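Local coordinates for hypothetical protein (PDB 2HR2) that is of unknown function but folds as a TPR-like alpha-alpha superhelix, a form that in relatives often serves as a scaffold for protein or peptide binding, at residues 39-44 with 53-58; 75-80 with 113-118; 91-96 with 129-134; 123-128 with 146-151; 137-140 with 144-147. All blocks are in the same frame, centred on the assembly; numbering follows the deposited sequence.

Contact 1. Residues 39-44 with 53-58; sequences EISHTM and AGFDAF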
# COMPACT_ATOMS: atom_id res chain seq x y z
N GLU A 39 -4.22 10.56 11.22
CA GLU A 39 -4.32 11.72 12.10
C GLU A 39 -5.29 11.43 13.24
O GLU A 39 -5.00 11.75 14.40
CB GLU A 39 -4.78 12.93 11.29
CG GLU A 39 -4.77 14.26 12.05
CD GLU A 39 -5.00 15.46 11.14
OE1 GLU A 39 -5.18 15.27 9.91
OE2 GLU A 39 -4.98 16.61 11.65
N ILE A 40 -6.42 10.80 12.92
CA ILE A 40 -7.42 10.43 13.92
C ILE A 40 -6.92 9.32 14.84
O ILE A 40 -7.10 9.40 16.05
CB ILE A 40 -8.74 9.97 13.25
CG1 ILE A 40 -9.41 11.13 12.52
CG2 ILE A 40 -9.72 9.41 14.29
CD1 ILE A 40 -10.56 10.73 11.61
N SER A 41 -6.29 8.30 14.27
CA SER A 41 -5.78 7.18 15.06
C SER A 41 -4.75 7.62 16.09
O SER A 41 -4.68 7.04 17.18
CB SER A 41 -5.18 6.08 14.18
OG SER A 41 -3.92 6.46 13.67
N HIS A 42 -3.96 8.64 15.76
CA HIS A 42 -2.94 9.14 16.69
C HIS A 42 -3.44 10.15 17.73
O HIS A 42 -2.64 10.67 18.49
CB HIS A 42 -1.73 9.68 15.92
CG HIS A 42 -1.00 8.62 15.16
ND1 HIS A 42 -0.94 8.59 13.78
CD2 HIS A 42 -0.34 7.51 15.58
CE1 HIS A 42 -0.25 7.53 13.39
NE2 HIS A 42 0.12 6.86 14.47
N THR A 43 -4.75 10.42 17.76
CA THR A 43 -5.33 11.30 18.78
C THR A 43 -5.88 10.49 19.95
O THR A 43 -6.42 11.06 20.90
CB THR A 43 -6.50 12.16 18.24
OG1 THR A 43 -7.63 11.33 17.94
CG2 THR A 43 -6.10 12.95 17.00
N MSE A 44 -5.77 9.16 19.88
CA MSE A 44 -6.24 8.29 20.94
C MSE A 44 -5.28 8.31 22.11
O MSE A 44 -4.08 8.51 21.91
CB MSE A 44 -6.34 6.84 20.45
CG MSE A 44 -7.57 6.50 19.65
SE MSE A 44 -7.50 4.65 19.01
CE MSE A 44 -7.24 4.89 17.18
N ALA A 53 0.42 -0.05 14.90
CA ALA A 53 1.42 -0.49 13.93
C ALA A 53 0.77 -1.03 12.66
O ALA A 53 1.12 -0.62 11.55
CB ALA A 53 2.33 -1.53 14.55
N GLY A 54 -0.18 -1.94 12.84
CA GLY A 54 -0.91 -2.53 11.73
C GLY A 54 -1.80 -1.54 11.00
O GLY A 54 -1.81 -1.51 9.78
N PHE A 55 -2.52 -0.72 11.75
CA PHE A 55 -3.40 0.27 11.16
C PHE A 55 -2.63 1.29 10.33
O PHE A 55 -3.04 1.63 9.22
CB PHE A 55 -4.23 0.97 12.23
CG PHE A 55 -5.27 1.89 11.68
CD1 PHE A 55 -6.47 1.38 11.21
CD2 PHE A 55 -5.06 3.25 11.62
CE1 PHE A 55 -7.44 2.21 10.70
CE2 PHE A 55 -6.03 4.10 11.11
CZ PHE A 55 -7.22 3.58 10.65
N ASP A 56 -1.51 1.78 10.86
CA ASP A 56 -0.67 2.73 10.13
C ASP A 56 -0.10 2.09 8.85
O ASP A 56 0.02 2.75 7.81
CB ASP A 56 0.46 3.29 11.01
CG ASP A 56 -0.06 4.25 12.09
OD1 ASP A 56 -1.14 4.86 11.92
OD2 ASP A 56 0.63 4.42 13.12
N ALA A 57 0.23 0.80 8.92
CA ALA A 57 0.74 0.08 7.75
C ALA A 57 -0.31 0.03 6.64
O ALA A 57 0.01 0.22 5.47
CB ALA A 57 1.16 -1.33 8.14
N PHE A 58 -1.55 -0.23 7.02
CA PHE A 58 -2.66 -0.32 6.07
C PHE A 58 -2.87 1.05 5.42
O PHE A 58 -3.07 1.14 4.21
CB PHE A 58 -3.93 -0.77 6.79
CG PHE A 58 -3.95 -2.24 7.16
CD1 PHE A 58 -2.79 -2.97 7.42
CD2 PHE A 58 -5.18 -2.88 7.35
CE1 PHE A 58 -2.85 -4.30 7.79
CE2 PHE A 58 -5.24 -4.21 7.72
CZ PHE A 58 -4.08 -4.92 7.95

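Contact 2. Residues 75-80 with 113-118; sequences EALHSA and DGLGRG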
# COMPACT_ATOMS: atom_id res chain seq x y z
N GLU A 75 6.82 10.87 -2.92
CA GLU A 75 5.99 10.66 -1.73
C GLU A 75 5.46 9.23 -1.66
O GLU A 75 5.32 8.67 -0.58
CB GLU A 75 4.82 11.65 -1.70
CG GLU A 75 5.24 13.12 -1.58
CD GLU A 75 4.05 14.09 -1.54
OE1 GLU A 75 2.89 13.62 -1.51
OE2 GLU A 75 4.30 15.32 -1.53
N ALA A 76 5.16 8.65 -2.82
CA ALA A 76 4.67 7.27 -2.89
C ALA A 76 5.71 6.29 -2.37
O ALA A 76 5.38 5.39 -1.58
CB ALA A 76 4.28 6.91 -4.32
N LEU A 77 6.95 6.47 -2.80
CA LEU A 77 8.05 5.61 -2.37
C LEU A 77 8.20 5.61 -0.86
O LEU A 77 8.35 4.55 -0.25
CB LEU A 77 9.36 6.07 -3.03
CG LEU A 77 10.63 5.29 -2.70
CD1 LEU A 77 10.46 3.81 -3.00
CD2 LEU A 77 11.79 5.85 -3.49
N HIS A 78 8.16 6.80 -0.26
CA HIS A 78 8.31 6.92 1.19
C HIS A 78 7.15 6.29 1.96
O HIS A 78 7.36 5.67 3.00
CB HIS A 78 8.63 8.35 1.62
CG HIS A 78 10.07 8.70 1.40
ND1 HIS A 78 11.04 8.45 2.35
CD2 HIS A 78 10.72 9.20 0.32
CE1 HIS A 78 12.22 8.82 1.88
NE2 HIS A 78 12.05 9.27 0.65
N SER A 79 5.94 6.41 1.43
CA SER A 79 4.79 5.81 2.08
C SER A 79 4.86 4.29 1.99
O SER A 79 4.60 3.59 2.96
CB SER A 79 3.49 6.33 1.47
OG SER A 79 2.39 5.89 2.23
N ALA A 80 5.24 3.77 0.82
CA ALA A 80 5.38 2.33 0.64
C ALA A 80 6.46 1.75 1.57
O ALA A 80 6.27 0.69 2.15
CB ALA A 80 5.69 1.99 -0.81
N ASP A 113 10.41 3.00 -10.52
CA ASP A 113 10.41 3.08 -11.98
C ASP A 113 10.11 4.51 -12.43
O ASP A 113 10.78 5.04 -13.32
CB ASP A 113 9.37 2.10 -12.53
CG ASP A 113 9.43 1.94 -14.04
OD1 ASP A 113 10.37 2.46 -14.67
OD2 ASP A 113 8.53 1.26 -14.58
N GLY A 114 9.12 5.14 -11.79
CA GLY A 114 8.75 6.52 -12.09
C GLY A 114 9.85 7.54 -11.80
O GLY A 114 9.90 8.59 -12.43
N LEU A 115 10.72 7.22 -10.85
CA LEU A 115 11.85 8.08 -10.49
C LEU A 115 13.09 7.81 -11.34
O LEU A 115 14.14 8.42 -11.12
CB LEU A 115 12.19 7.90 -9.01
CG LEU A 115 11.11 8.36 -8.01
CD1 LEU A 115 11.40 7.83 -6.63
CD2 LEU A 115 10.99 9.88 -8.00
N GLY A 116 12.99 6.89 -12.30
CA GLY A 116 14.12 6.56 -13.18
C GLY A 116 15.13 5.61 -12.57
O GLY A 116 16.24 5.49 -13.07
N ARG A 117 14.75 4.93 -11.49
CA ARG A 117 15.61 3.98 -10.80
C ARG A 117 15.18 2.57 -11.19
O ARG A 117 14.72 1.78 -10.36
CB ARG A 117 15.53 4.20 -9.28
CG ARG A 117 16.14 5.52 -8.82
CD ARG A 117 15.63 6.01 -7.45
NE ARG A 117 15.92 5.12 -6.32
CZ ARG A 117 15.58 5.38 -5.05
NH1 ARG A 117 14.92 6.50 -4.73
NH2 ARG A 117 15.88 4.52 -4.09
N GLY A 118 15.33 2.27 -12.48
CA GLY A 118 14.93 0.98 -13.05
C GLY A 118 15.71 -0.23 -12.54
O GLY A 118 15.14 -1.32 -12.43

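Contact 3. Residues 91-96 with 129-134; sequences GELNQD and VEMIEE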
# COMPACT_ATOMS: atom_id res chain seq x y z
N GLY A 91 4.43 -9.14 9.00
CA GLY A 91 3.45 -9.45 7.96
C GLY A 91 3.16 -10.93 7.76
O GLY A 91 4.05 -11.77 7.93
N GLU A 92 1.92 -11.23 7.39
CA GLU A 92 1.47 -12.60 7.10
C GLU A 92 0.84 -12.62 5.70
O GLU A 92 -0.25 -12.09 5.47
CB GLU A 92 0.52 -13.09 8.19
CG GLU A 92 1.28 -13.36 9.51
CD GLU A 92 0.42 -13.92 10.63
OE1 GLU A 92 -0.80 -13.67 10.63
OE2 GLU A 92 0.99 -14.58 11.52
N LEU A 93 1.57 -13.23 4.76
CA LEU A 93 1.17 -13.25 3.35
C LEU A 93 -0.16 -13.95 3.05
O LEU A 93 -0.89 -13.51 2.17
CB LEU A 93 2.29 -13.89 2.50
CG LEU A 93 2.13 -13.90 0.97
CD1 LEU A 93 1.95 -12.49 0.43
CD2 LEU A 93 3.33 -14.56 0.32
N ASN A 94 -0.48 -15.02 3.78
CA ASN A 94 -1.71 -15.77 3.53
C ASN A 94 -2.96 -15.29 4.28
O ASN A 94 -3.94 -16.02 4.36
CB ASN A 94 -1.47 -17.26 3.77
CG ASN A 94 -0.51 -17.85 2.76
OD1 ASN A 94 -0.50 -17.45 1.60
ND2 ASN A 94 0.28 -18.82 3.20
N GLN A 95 -2.94 -14.08 4.83
CA GLN A 95 -4.12 -13.50 5.48
C GLN A 95 -4.54 -12.32 4.64
O GLN A 95 -3.78 -11.93 3.76
CB GLN A 95 -3.84 -13.12 6.92
CG GLN A 95 -3.38 -14.33 7.73
CD GLN A 95 -3.78 -14.28 9.19
OE1 GLN A 95 -4.56 -13.42 9.62
NE2 GLN A 95 -3.27 -15.23 9.96
N ASP A 96 -5.71 -11.75 4.90
CA ASP A 96 -6.18 -10.60 4.11
C ASP A 96 -5.11 -9.51 4.02
O ASP A 96 -4.94 -8.87 2.99
CB ASP A 96 -7.49 -10.02 4.63
CG ASP A 96 -8.69 -10.78 4.13
OD1 ASP A 96 -8.64 -12.02 4.06
OD2 ASP A 96 -9.69 -10.11 3.81
N VAL A 129 5.47 -10.67 -8.58
CA VAL A 129 5.04 -11.91 -9.23
C VAL A 129 5.27 -13.11 -8.32
O VAL A 129 4.40 -13.96 -8.19
CB VAL A 129 5.74 -12.13 -10.59
CG1 VAL A 129 5.32 -13.47 -11.21
CG2 VAL A 129 5.44 -10.98 -11.56
N GLU A 130 6.44 -13.16 -7.67
CA GLU A 130 6.77 -14.26 -6.76
C GLU A 130 5.78 -14.35 -5.59
O GLU A 130 5.36 -15.45 -5.22
CB GLU A 130 8.21 -14.14 -6.26
CG GLU A 130 9.26 -14.47 -7.34
CD GLU A 130 10.70 -14.26 -6.87
OE1 GLU A 130 10.98 -13.26 -6.17
OE2 GLU A 130 11.57 -15.09 -7.23
N MSE A 131 5.40 -13.21 -5.03
CA MSE A 131 4.46 -13.18 -3.91
C MSE A 131 3.05 -13.62 -4.31
O MSE A 131 2.37 -14.29 -3.54
CB MSE A 131 4.41 -11.80 -3.26
CG MSE A 131 5.69 -11.46 -2.52
SE MSE A 131 5.76 -9.61 -1.97
CE MSE A 131 4.34 -9.59 -0.65
N ILE A 132 2.63 -13.24 -5.51
CA ILE A 132 1.32 -13.64 -6.03
C ILE A 132 1.27 -15.16 -6.18
O ILE A 132 0.25 -15.79 -5.86
CB ILE A 132 1.00 -12.93 -7.37
CG1 ILE A 132 0.75 -11.44 -7.11
CG2 ILE A 132 -0.25 -13.53 -8.02
CD1 ILE A 132 0.72 -10.60 -8.37
N GLU A 133 2.35 -15.76 -6.68
CA GLU A 133 2.43 -17.21 -6.81
C GLU A 133 2.37 -17.87 -5.44
O GLU A 133 1.59 -18.79 -5.22
CB GLU A 133 3.73 -17.66 -7.45
CG GLU A 133 3.90 -17.31 -8.90
CD GLU A 133 5.26 -17.70 -9.39
OE1 GLU A 133 5.99 -16.81 -9.87
OE2 GLU A 133 5.63 -18.89 -9.24
N GLU A 134 3.22 -17.37 -4.54
CA GLU A 134 3.36 -17.91 -3.19
C GLU A 134 2.06 -17.84 -2.39
O GLU A 134 1.74 -18.76 -1.65
CB GLU A 134 4.46 -17.12 -2.46
CG GLU A 134 5.04 -17.83 -1.24
CD GLU A 134 6.17 -17.03 -0.58
OE1 GLU A 134 6.29 -15.81 -0.83
OE2 GLU A 134 6.94 -17.64 0.19

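Contact 4. Residues 123-128 with 146-151; sequences PEFKKV and MEVAID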
# COMPACT_ATOMS: atom_id res chain seq x y z
N PRO A 123 13.97 -5.86 -9.72
CA PRO A 123 13.80 -6.91 -8.71
C PRO A 123 12.50 -6.80 -7.91
O PRO A 123 11.98 -7.82 -7.47
CB PRO A 123 15.03 -6.77 -7.82
CG PRO A 123 15.64 -5.47 -8.16
CD PRO A 123 15.25 -5.15 -9.55
N GLU A 124 11.97 -5.58 -7.71
CA GLU A 124 10.70 -5.41 -7.00
C GLU A 124 9.53 -5.93 -7.82
O GLU A 124 8.61 -6.53 -7.26
CB GLU A 124 10.47 -3.97 -6.58
CG GLU A 124 11.30 -3.56 -5.38
CD GLU A 124 10.78 -4.12 -4.05
OE1 GLU A 124 9.58 -3.95 -3.76
OE2 GLU A 124 11.57 -4.68 -3.26
N PHE A 125 9.55 -5.70 -9.14
CA PHE A 125 8.50 -6.24 -10.02
C PHE A 125 8.53 -7.77 -10.01
O PHE A 125 7.49 -8.41 -10.06
CB PHE A 125 8.62 -5.74 -11.46
CG PHE A 125 8.11 -4.34 -11.66
CD1 PHE A 125 6.76 -4.05 -11.51
CD2 PHE A 125 8.96 -3.32 -12.05
CE1 PHE A 125 6.27 -2.77 -11.71
CE2 PHE A 125 8.48 -2.03 -12.26
CZ PHE A 125 7.13 -1.76 -12.09
N LYS A 126 9.73 -8.35 -9.97
CA LYS A 126 9.89 -9.80 -9.88
C LYS A 126 9.29 -10.30 -8.56
O LYS A 126 8.62 -11.33 -8.53
CB LYS A 126 11.36 -10.21 -9.99
CG LYS A 126 11.60 -11.72 -10.16
CD LYS A 126 13.10 -12.08 -10.20
N LYS A 127 9.54 -9.56 -7.48
CA LYS A 127 9.04 -9.90 -6.14
C LYS A 127 7.51 -9.91 -6.10
O LYS A 127 6.92 -10.73 -5.41
CB LYS A 127 9.62 -8.92 -5.10
CG LYS A 127 9.26 -9.20 -3.63
CD LYS A 127 9.96 -10.43 -3.06
CE LYS A 127 9.56 -10.66 -1.59
NZ LYS A 127 10.21 -11.86 -0.99
N VAL A 128 6.88 -8.98 -6.83
CA VAL A 128 5.42 -8.92 -6.89
C VAL A 128 4.88 -10.22 -7.48
O VAL A 128 3.95 -10.82 -6.93
CB VAL A 128 4.91 -7.71 -7.72
CG1 VAL A 128 3.40 -7.79 -7.93
CG2 VAL A 128 5.24 -6.40 -7.03
N MSE A 146 0.66 -8.27 -12.66
CA MSE A 146 1.58 -9.16 -13.34
C MSE A 146 1.91 -8.70 -14.75
O MSE A 146 3.05 -8.82 -15.18
CB MSE A 146 1.05 -10.58 -13.40
CG MSE A 146 1.11 -11.31 -12.08
SE MSE A 146 0.45 -13.13 -12.27
CE MSE A 146 -1.38 -12.81 -12.88
N GLU A 147 0.92 -8.18 -15.47
CA GLU A 147 1.15 -7.70 -16.83
C GLU A 147 2.07 -6.47 -16.83
O GLU A 147 2.98 -6.38 -17.65
CB GLU A 147 -0.16 -7.41 -17.56
CG GLU A 147 0.04 -6.73 -18.90
CD GLU A 147 -1.17 -6.81 -19.77
OE1 GLU A 147 -1.58 -7.94 -20.10
OE2 GLU A 147 -1.70 -5.74 -20.16
N VAL A 148 1.83 -5.55 -15.91
CA VAL A 148 2.68 -4.38 -15.79
C VAL A 148 4.10 -4.83 -15.44
O VAL A 148 5.07 -4.39 -16.05
CB VAL A 148 2.15 -3.39 -14.72
CG1 VAL A 148 3.20 -2.35 -14.35
CG2 VAL A 148 0.89 -2.72 -15.23
N ALA A 149 4.21 -5.73 -14.47
CA ALA A 149 5.50 -6.24 -14.02
C ALA A 149 6.31 -6.86 -15.15
O ALA A 149 7.48 -6.55 -15.31
CB ALA A 149 5.29 -7.27 -12.92
N ILE A 150 5.67 -7.72 -15.94
CA ILE A 150 6.37 -8.41 -17.01
C ILE A 150 6.72 -7.47 -18.17
O ILE A 150 7.79 -7.61 -18.76
CB ILE A 150 5.58 -9.68 -17.49
CG1 ILE A 150 6.55 -10.75 -17.99
CG2 ILE A 150 4.52 -9.37 -18.52
CD1 ILE A 150 7.25 -11.50 -16.87
N ASP A 151 5.85 -6.52 -18.49
CA ASP A 151 6.13 -5.57 -19.56
C ASP A 151 7.28 -4.65 -19.20
O ASP A 151 8.14 -4.39 -20.04
CB ASP A 151 4.88 -4.76 -19.93
CG ASP A 151 3.79 -5.60 -20.59
OD1 ASP A 151 4.06 -6.77 -20.95
OD2 ASP A 151 2.66 -5.09 -20.75

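Contact 5. Residues 137-140 with 144-147; sequences GETP and RMME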
# COMPACT_ATOMS: atom_id res chain seq x y z
N GLY A 137 -4.75 -18.11 -1.93
CA GLY A 137 -5.90 -17.22 -1.72
C GLY A 137 -6.05 -16.18 -2.82
O GLY A 137 -5.07 -15.78 -3.44
N GLU A 138 -7.29 -15.75 -3.03
CA GLU A 138 -7.62 -14.76 -4.06
C GLU A 138 -6.84 -13.46 -3.87
O GLU A 138 -6.77 -12.94 -2.76
CB GLU A 138 -9.13 -14.47 -4.05
N THR A 139 -6.27 -12.94 -4.95
CA THR A 139 -5.53 -11.68 -4.93
C THR A 139 -6.09 -10.78 -6.03
O THR A 139 -5.58 -10.78 -7.15
CB THR A 139 -4.03 -11.91 -5.13
OG1 THR A 139 -3.56 -12.85 -4.15
CG2 THR A 139 -3.25 -10.60 -4.98
N PRO A 140 -7.18 -10.03 -5.74
CA PRO A 140 -7.80 -9.14 -6.72
C PRO A 140 -6.80 -8.21 -7.37
O PRO A 140 -5.91 -7.67 -6.70
CB PRO A 140 -8.80 -8.33 -5.90
CG PRO A 140 -9.14 -9.21 -4.76
CD PRO A 140 -7.89 -9.98 -4.44
N ARG A 144 -3.63 -7.43 -13.58
CA ARG A 144 -3.16 -6.09 -13.89
C ARG A 144 -1.71 -5.91 -13.48
O ARG A 144 -0.90 -5.44 -14.26
CB ARG A 144 -4.01 -5.05 -13.15
CG ARG A 144 -3.54 -3.60 -13.29
CD ARG A 144 -4.41 -2.66 -12.45
NE ARG A 144 -5.81 -2.71 -12.86
CZ ARG A 144 -6.33 -2.06 -13.89
NH1 ARG A 144 -5.57 -1.28 -14.67
NH2 ARG A 144 -7.63 -2.20 -14.18
N MSE A 145 -1.41 -6.29 -12.23
CA MSE A 145 -0.06 -6.16 -11.68
C MSE A 145 0.98 -7.01 -12.41
O MSE A 145 2.06 -6.52 -12.74
CB MSE A 145 -0.05 -6.52 -10.19
CG MSE A 145 -0.74 -5.50 -9.30
SE MSE A 145 -0.55 -5.89 -7.39
CE MSE A 145 -1.82 -7.38 -7.24
N MSE A 146 0.66 -8.27 -12.66
CA MSE A 146 1.58 -9.16 -13.34
C MSE A 146 1.91 -8.70 -14.75
O MSE A 146 3.05 -8.82 -15.18
CB MSE A 146 1.05 -10.58 -13.40
CG MSE A 146 1.11 -11.31 -12.08
SE MSE A 146 0.45 -13.13 -12.27
CE MSE A 146 -1.38 -12.81 -12.88
N GLU A 147 0.92 -8.18 -15.47
CA GLU A 147 1.15 -7.70 -16.83
C GLU A 147 2.07 -6.47 -16.83
O GLU A 147 2.98 -6.38 -17.65
CB GLU A 147 -0.16 -7.41 -17.56
CG GLU A 147 0.04 -6.73 -18.90
CD GLU A 147 -1.17 -6.81 -19.77
OE1 GLU A 147 -1.58 -7.94 -20.10
OE2 GLU A 147 -1.70 -5.74 -20.16

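Contact 1. Residues 39-44 with 53-58
Ser41 and Phe55 mark the nearest backbone approach, with their CA atoms 8.3 Å apart, where helix 27-41 ends beside an early turn of helix 52-69. Beyond Ser41 the chain folds into a type I beta turn reaching Met44. Ile40 O holds this ending twice: it accepts from Thr43 N at 3.1 Å and from Thr43 OG1 at 2.8 Å, the hydroxyl lying in the carbonyl plane on a lone pair. Toward helix 52-69, Ser41 CB rests obliquely against the Phe55 ring, 3.8 Å from CE2, while Ser41 OG turns back to a hydrogen bond with Met38 O. Phe55 reaches this position because its ring carbon CG stands anti to the backbone N (chi1 -173°). His42 and Asp56 come from opposite directions. The imidazole offers its edge, and NE2 donates to Asp56 OD2 over 2.8 Å in a weak bond bent to 130°; the ring and carboxylate planes are 37° apart. The other ring nitrogen, ND1, has a weak bond to Met38 O. With an alanine in place of Asp56, His42 NE2 would probably lose its carboxylate mate and the imidazole be freer to turn. The Ser41-Phe55 packing and the weak His42-Asp56 bond join two helices in a pairing of consecutive helices across a loop, consistent with a TPR-like alpha-alpha superhelix.

Contact 2. Residues 75-80 with 113-118
Leu77 CD2 is the single atom on which two residues of the 113-118 turn converge. Leu115 CD1 meets it methyl to methyl at 3.7 Å, the two leucine side chains slanting past one another. Arg117 arrives at about a right angle, and its NH1 lies 3.4 Å from Leu77 CD2, an oblique van der Waals contact between a guanidinium and a methyl group. Leu77 can serve both because its CG is anti to the backbone N (chi1 180°), which carries the branch out from helix 73-90. Arg117 is extended to CD and then bends at chi3 (62°), bringing the guanidinium round to the leucine; its NH2 also has a long, weak ion pair with Glu120. The next shell is the backbone that sets these two side chains side by side. Helix 97-114 closes in a Schellman motif, in which Gly116 takes a positive phi of 80° and its N bonds to Asp113 O at 3.1 Å. Arg117 follows directly as the N-cap residue of helix 118-134. Farther out, Leu77 also packs on Arg108, Ala111 and Leu112 of helix 97-114, and Ala76 and Ala80 lie against helix 52-69. Helix 73-90 is therefore placed between helix 52-69 and the end of helix 97-114, close to where helix 118-134 begins.

Contact 3. Residues 91-96 with 129-134
Glu134 N, bonded to Glu130 O at 3.0 Å, belongs to the last turn of helix 118-134, against which Leu93 lies. Leu93 divides its branches between two partners. CD2 lies along the Glu134 side chain, 3.9 Å from its CB and 3.4 Å from its OE1, so that the aliphatic part and the carboxylate end both border the same methyl; the two side chains cross at about a right angle. CD1 instead meets the selenomethionine Met131 at CE, 3.9 Å away. The Met131 chain bends at chi3 (67°), which swings this terminal methyl toward the leucine. In the TPR-like superhelix this is packing between a loop and a helix: Leu93 belongs to the connection from helix 73-90 to helix 97-114, and it touches a helix that comes later still in the chain. Trp101 of helix 97-114 lies against both Leu93 and Met131, which ties the three elements together. Leu93 is presented from a type I beta turn running from Glu92 to Gln95, in which the closing bond, Gln95 N to Glu92 O, is weak. Beside it, Asn94 OD1 approaches Glu134 O only to 4.2 Å and takes its hydrogen bond from Lys136 N, while Gln95 O bonds to Arg135 NH2.

Contact 4. Residues 123-128 with 146-151
Phe125 and Ala149 bury the most surface here, and their CA atoms come within 5.0 Å, a close approach, consistent with the small side chain of Ala149. Phe125 CD1 lies 3.6 Å from Ala149 CA and 3.8 Å from Ala149 CB, so the ring is set obliquely against the backbone of helix 142-157 as much as against the methyl. That methyl in turn also sits 3.8 Å from Phe125 O on the other helix. With Phe125 CG anti to the carbonyl carbon (chi1 -78°), the ring passes alongside the alanine and carries CE1 on to Val148 CG1 at 4.1 Å, where the two side chains meet at a slant. Val148 joins at the margin of the patch. Around this centre, Ala109 of helix 97-114 touches the Phe125 side chain, as do Arg152 and Ile153 from the next turn of helix 142-157. A serine in place of Phe125 would probably leave Ala149 and Val148 without their aromatic partner and open a gap between the helices. The side-chain contacts are apolar, and the two segments run in roughly opposite senses. Roughly antiparallel packing of consecutive helices is consistent with a TPR-like superhelix.

Contact 5. Residues 137-140 with 144-147
Thr139 and the selenomethionine Met145 cross at about a right angle, with the methyl at the end of the longer chain laid beside the threonine's branch. The setting is the turn of a helical hairpin within the TPR-like fold: residues 137-140 connect helix 118-134 to helix 142-157, and the second helix folds one side chain back over the connection that leads into it. Met145 CE does all the touching from its side, 4.2 Å from Thr139 CG2 and 4.1 Å from Pro140 O. Its chain is straight at chi2 and bends at chi3 (-75°), which turns CE aside from the line of the chain and toward the loop. On the threonine, CG2, anti to the backbone N, is the branch that meets Met145 CE, and OG1 (chi1 -54°) is turned to other partners. Both are van der Waals contacts at the long end of the range, and little surface is buried between the segments. Ile102 of helix 97-114 touches Thr139 and Met145 alike, and Tyr106 of that helix also packs on Met145. A bound glycerol, probably left from crystallisation, lies about 4 Å from the Met145 side chain. Gly137 has backbone angles, with phi at 123°, that would press any side chain against the preceding carbonyl oxygen. Thr139 OG1 donates a weak 3.4 Å bond to Gly137 O and has a second weak bond with Arg135 NH1.

Along the chain, contact 1 closes before the others open, whereas contact 3 crosses contacts 2 and 4, its segments alternating with theirs. Contact 1 stands apart, its centre about 30 Å from that of contact 4 and on the opposite side of the chain's centre. Contacts 3, 4 and 5 cluster round helices 118-134 and 142-157: contacts 4 and 5 share Met146 and Glu147, with centres about 11 Å apart, and contact 3 joins them where Ile132 CD1 meets Met146 CG at 3.8 Å. Contact 2 reaches this cluster through Asp113 OD2, 4.0 Å from Phe125 CE2 in contact 4. No active site is known; a glycerol, probably from the crystallisation liquor, lies about 4 Å from Met145 of contact 5.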